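Local coordinates for mandelate racemase/muconate lactonizing enzyme family protein (Sulfitobacter sp. NAS-14.1, PDB 3T4W), which probably catalyses a lyase-type reaction of the enolase superfamily, its physiological substrate not being established, at residues 133-136 / 137-141; 372-376 / 377-381. All coordinates share one frame; numbering follows the deposited sequence.

Interaction 1. Residues 133-136 / 137-141; sequences RPVY and ALIGG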
loop_
_atom_site.group_PDB
_atom_site.type_symbol
_atom_site.label_atom_id
_atom_site.label_comp_id
_atom_site.label_asym_id
_atom_site.label_seq_id
_atom_site.Cartn_x
_atom_site.Cartn_y
_atom_site.Cartn_z
ATOM N N ARG A 133 14.791 -46.177 10.169
ATOM C CA ARG A 133 13.491 -45.671 9.723
ATOM C C ARG A 133 13.637 -44.960 8.381
ATOM O O ARG A 133 14.729 -44.547 8.017
ATOM C CB ARG A 133 12.890 -44.700 10.750
ATOM C CG ARG A 133 12.755 -45.256 12.174
ATOM C CD ARG A 133 11.680 -46.335 12.283
ATOM N NE ARG A 133 10.377 -45.850 11.853
ATOM C CZ ARG A 133 9.651 -46.409 10.889
ATOM N NH1 ARG A 133 10.096 -47.493 10.271
ATOM N NH2 ARG A 133 8.469 -45.894 10.551
ATOM N N PRO A 134 12.532 -44.828 7.632
ATOM C CA PRO A 134 12.575 -44.028 6.408
ATOM C C PRO A 134 12.689 -42.558 6.788
ATOM O O PRO A 134 12.252 -42.184 7.879
ATOM C CB PRO A 134 11.211 -44.298 5.762
ATOM C CG PRO A 134 10.697 -45.540 6.427
ATOM C CD PRO A 134 11.226 -45.478 7.821
ATOM N N VAL A 135 13.264 -41.739 5.909
ATOM C CA VAL A 135 13.473 -40.325 6.202
ATOM C C VAL A 135 12.187 -39.587 6.584
ATOM O O VAL A 135 12.172 -38.802 7.534
ATOM C CB VAL A 135 14.180 -39.602 5.034
ATOM C CG1 VAL A 135 14.161 -38.091 5.232
ATOM C CG2 VAL A 135 15.598 -40.101 4.911
ATOM N N TYR A 136 11.105 -39.837 5.857
ATOM C CA TYR A 136 9.868 -39.113 6.123
ATOM C C TYR A 136 9.385 -39.350 7.545
ATOM O O TYR A 136 8.747 -38.486 8.135
ATOM C CB TYR A 136 8.775 -39.443 5.103
ATOM C CG TYR A 136 8.348 -40.891 5.062
ATOM C CD1 TYR A 136 7.517 -41.425 6.039
ATOM C CD2 TYR A 136 8.753 -41.718 4.026
ATOM C CE1 TYR A 136 7.126 -42.745 5.995
ATOM C CE2 TYR A 136 8.360 -43.037 3.973
ATOM C CZ TYR A 136 7.553 -43.543 4.958
ATOM O OH TYR A 136 7.167 -44.855 4.892
ATOM N N ALA A 137 9.720 -40.507 8.105
ATOM C CA ALA A 137 9.309 -40.833 9.463
ATOM C C ALA A 137 10.018 -39.956 10.493
ATOM O O ALA A 137 9.569 -39.828 11.634
ATOM C CB ALA A 137 9.554 -42.309 9.754
ATOM N N LEU A 138 11.126 -39.352 10.087
ATOM C CA LEU A 138 11.925 -38.545 11.001
ATOM C C LEU A 138 11.553 -37.077 10.879
ATOM O O LEU A 138 11.932 -36.260 11.713
ATOM C CB LEU A 138 13.421 -38.749 10.723
ATOM C CG LEU A 138 13.892 -40.214 10.777
ATOM C CD1 LEU A 138 15.342 -40.362 10.327
ATOM C CD2 LEU A 138 13.706 -40.797 12.171
ATOM N N ILE A 139 10.788 -36.756 9.841
ATOM C CA ILE A 139 10.422 -35.378 9.553
ATOM C C ILE A 139 8.897 -35.141 9.518
ATOM O O ILE A 139 8.377 -34.455 8.640
ATOM C CB ILE A 139 11.095 -34.891 8.241
ATOM C CG1 ILE A 139 10.647 -35.729 7.042
ATOM C CG2 ILE A 139 12.619 -34.959 8.354
ATOM C CD1 ILE A 139 11.321 -35.315 5.733
ATOM N N GLY A 140 8.174 -35.701 10.481
ATOM C CA GLY A 140 6.752 -35.415 10.584
ATOM C C GLY A 140 5.858 -36.621 10.370
ATOM O O GLY A 140 4.710 -36.638 10.820
ATOM N N GLY A 141 6.379 -37.624 9.672
ATOM C CA GLY A 141 5.692 -38.892 9.539
ATOM C C GLY A 141 5.059 -39.093 8.184
ATOM O O GLY A 141 5.163 -38.245 7.300
#

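Interaction 2. Residues 372-376 / 377-381; sequences IKVED and GFITA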
loop_
_atom_site.group_PDB
_atom_site.type_symbol
_atom_site.label_atom_id
_atom_site.label_comp_id
_atom_site.label_asym_id
_atom_site.label_seq_id
_atom_site.Cartn_x
_atom_site.Cartn_y
_atom_site.Cartn_z
ATOM N N ILE A 372 13.249 -47.492 -5.627
ATOM C CA ILE A 372 12.084 -46.627 -5.642
ATOM C C ILE A 372 11.604 -46.498 -7.080
ATOM O O ILE A 372 12.405 -46.289 -7.987
ATOM C CB ILE A 372 12.409 -45.243 -5.075
ATOM C CG1 ILE A 372 12.980 -45.367 -3.659
ATOM C CG2 ILE A 372 11.173 -44.383 -5.062
ATOM C CD1 ILE A 372 13.079 -44.047 -2.924
ATOM N N LYS A 373 10.302 -46.643 -7.298
ATOM C CA LYS A 373 9.779 -46.606 -8.655
ATOM C C LYS A 373 8.417 -45.922 -8.726
ATOM O O LYS A 373 7.651 -45.932 -7.760
ATOM C CB LYS A 373 9.694 -48.025 -9.234
ATOM C CG LYS A 373 8.595 -48.878 -8.607
ATOM C CD LYS A 373 8.635 -50.329 -9.085
ATOM C CE LYS A 373 9.866 -51.042 -8.560
ATOM N NZ LYS A 373 9.930 -52.464 -8.997
ATOM N N VAL A 374 8.136 -45.311 -9.873
ATOM C CA VAL A 374 6.813 -44.780 -10.166
ATOM C C VAL A 374 5.952 -45.950 -10.608
ATOM O O VAL A 374 6.416 -46.812 -11.351
ATOM C CB VAL A 374 6.852 -43.722 -11.296
ATOM C CG1 VAL A 374 5.453 -43.180 -11.569
ATOM C CG2 VAL A 374 7.802 -42.592 -10.946
ATOM N N GLU A 375 4.709 -45.988 -10.139
ATOM C CA GLU A 375 3.768 -47.040 -10.515
ATOM C C GLU A 375 2.402 -46.442 -10.819
ATOM O O GLU A 375 1.782 -45.833 -9.947
ATOM C CB GLU A 375 3.621 -48.061 -9.385
ATOM C CG GLU A 375 4.930 -48.600 -8.851
ATOM C CD GLU A 375 4.746 -49.421 -7.590
ATOM O OE1 GLU A 375 5.081 -48.921 -6.493
ATOM O OE2 GLU A 375 4.254 -50.563 -7.694
ATOM N N ASP A 376 1.933 -46.618 -12.049
ATOM C CA ASP A 376 0.628 -46.095 -12.442
ATOM C C ASP A 376 0.477 -44.620 -12.063
ATOM O O ASP A 376 -0.567 -44.197 -11.556
ATOM C CB ASP A 376 -0.485 -46.926 -11.801
ATOM C CG ASP A 376 -0.349 -48.408 -12.103
ATOM O OD1 ASP A 376 0.093 -48.741 -13.226
ATOM O OD2 ASP A 376 -0.680 -49.236 -11.221
ATOM N N GLY A 377 1.534 -43.849 -12.294
ATOM C CA GLY A 377 1.496 -42.416 -12.078
ATOM C C GLY A 377 1.780 -41.963 -10.658
ATOM O O GLY A 377 1.840 -40.762 -10.394
ATOM N N PHE A 378 1.961 -42.903 -9.738
ATOM C CA PHE A 378 2.145 -42.535 -8.337
ATOM C C PHE A 378 3.365 -43.180 -7.708
ATOM O O PHE A 378 3.885 -44.173 -8.213
ATOM C CB PHE A 378 0.897 -42.873 -7.522
ATOM C CG PHE A 378 -0.252 -41.941 -7.765
ATOM C CD1 PHE A 378 -0.538 -40.926 -6.866
ATOM C CD2 PHE A 378 -1.045 -42.075 -8.898
ATOM C CE1 PHE A 378 -1.603 -40.054 -7.086
ATOM C CE2 PHE A 378 -2.108 -41.210 -9.128
ATOM C CZ PHE A 378 -2.387 -40.196 -8.218
ATOM N N ILE A 379 3.829 -42.601 -6.606
ATOM C CA ILE A 379 4.964 -43.155 -5.892
ATOM C C ILE A 379 4.574 -43.491 -4.458
ATOM O O ILE A 379 4.078 -42.636 -3.725
ATOM C CB ILE A 379 6.178 -42.206 -5.893
ATOM C CG1 ILE A 379 6.493 -41.725 -7.312
ATOM C CG2 ILE A 379 7.388 -42.902 -5.307
ATOM C CD1 ILE A 379 5.734 -40.464 -7.734
ATOM N N THR A 380 4.799 -44.742 -4.068
ATOM C CA THR A 380 4.461 -45.207 -2.730
ATOM C C THR A 380 5.572 -44.849 -1.751
ATOM O O THR A 380 6.753 -44.942 -2.090
ATOM C CB THR A 380 4.233 -46.730 -2.722
ATOM O OG1 THR A 380 3.215 -47.062 -3.675
ATOM C CG2 THR A 380 3.805 -47.205 -1.345
ATOM N N ALA A 381 5.196 -44.426 -0.545
ATOM C CA ALA A 381 6.176 -44.020 0.457
ATOM C C ALA A 381 7.155 -45.155 0.710
ATOM O O ALA A 381 6.749 -46.252 1.095
ATOM C CB ALA A 381 5.486 -43.622 1.751
#

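Interaction 1. Residues 133-136 / 137-141
The carbonyl oxygen Y136 O accepts two backbone bonds, from I139 N at 3.2 Å and from G141 N at 3.0 Å, which approach from opposite faces of the carbonyl plane. Upstream, L138 N reaches V135 O at 2.8 Å and A137 N reaches P134 O at 3.0 Å, giving three successive bonds that each span three residues. V135 and I139 meet on one side of this turn, CG1 against CD1 at 4.0 Å, and helix 312-323 touches both. On another side the A137 methyl lies 4.1 Å from P134 CD, while the R133 chain, bent at chi2 and chi3, brings NH2 to 3.8 Å from A137 CB. P134 CD also sits over one face of that guanidinium, whose NE forms a salt bridge with E90 of the second subunit. The Y136 ring carries P134 CB over one face, and its OH bonds to P382 O. G140 and G141 both have positive phi, 116° and 105°, and the bond from G141 N to Y136 O spans five residues. Three overlapping i to i+3 turns, ended by this glycine pair, thus shape the loop that leads from helix 110-130 of the N-terminal domain to strand 146-152 of the barrel.

Interaction 2. Residues 372-376 / 377-381
V374 and I379 pack obliquely against each other across a two-residue beta hairpin, with V374 CG2 4.0 Å from I379 CG1. The connection is a type I' turn from E375 to F378, identified by the positive phi values of D376 (50°) and G377 (85°). The second branch of I379 has a different partner: its CG2 lies 4.1 Å from I372 CG2, and these two side chains cross at about a right angle. The fork follows from the first torsion of I379, which sets CG1 beside the backbone N and CG2 anti to it, so that one branch meets V374 and the other I372. W340 of helix 337-349 touches all three residues, making this the apolar side of the hairpin.

E375 and F378 form the single antiparallel bridge, a hydrogen-bonded pair. E375 N donates to F378 O at 2.8 Å in a nearly straight bond (172° at the hydrogen), and F378 N returns a bond to E375 O at 2.9 Å from above the carbonyl plane. The E375 side chain, extended beyond CG, runs obliquely to T380; OE1 and OG1 are 3.9 Å apart, too far for a hydrogen bond. G377, I379 and A381 make backbone bonds to G149, V147 and E145, which sets the hairpin beside strand 146-152. The F378 ring adds a cation-pi contact with R146. At the turn, D376 O lies in the plane of that ring at its edge, 3.4 Å from F378 CD2.

In the fold
Interaction 1 precedes interaction 2 along the chain, and their centres lie about 18 Å apart. The gap is bridged by packing of Y136 CE2 on A381 CB, 3.7 Å apart, and both contacts use helix 337-349: residues of 133-141 touch H345, A348 and S349, while those of 372-381 touch W340 and I344. Strand 146-152, which follows interaction 1, pairs antiparallel with strand 378-380 of interaction 2 and parallel with 185-188 and 356-358 of the mixed sheet. The turn after helix 110-130 is thus tied to the hairpin near the closure of the barrel-like C-terminal domain, consistent with the two-domain enolase-superfamily fold, and interaction 1 also faces the second subunit.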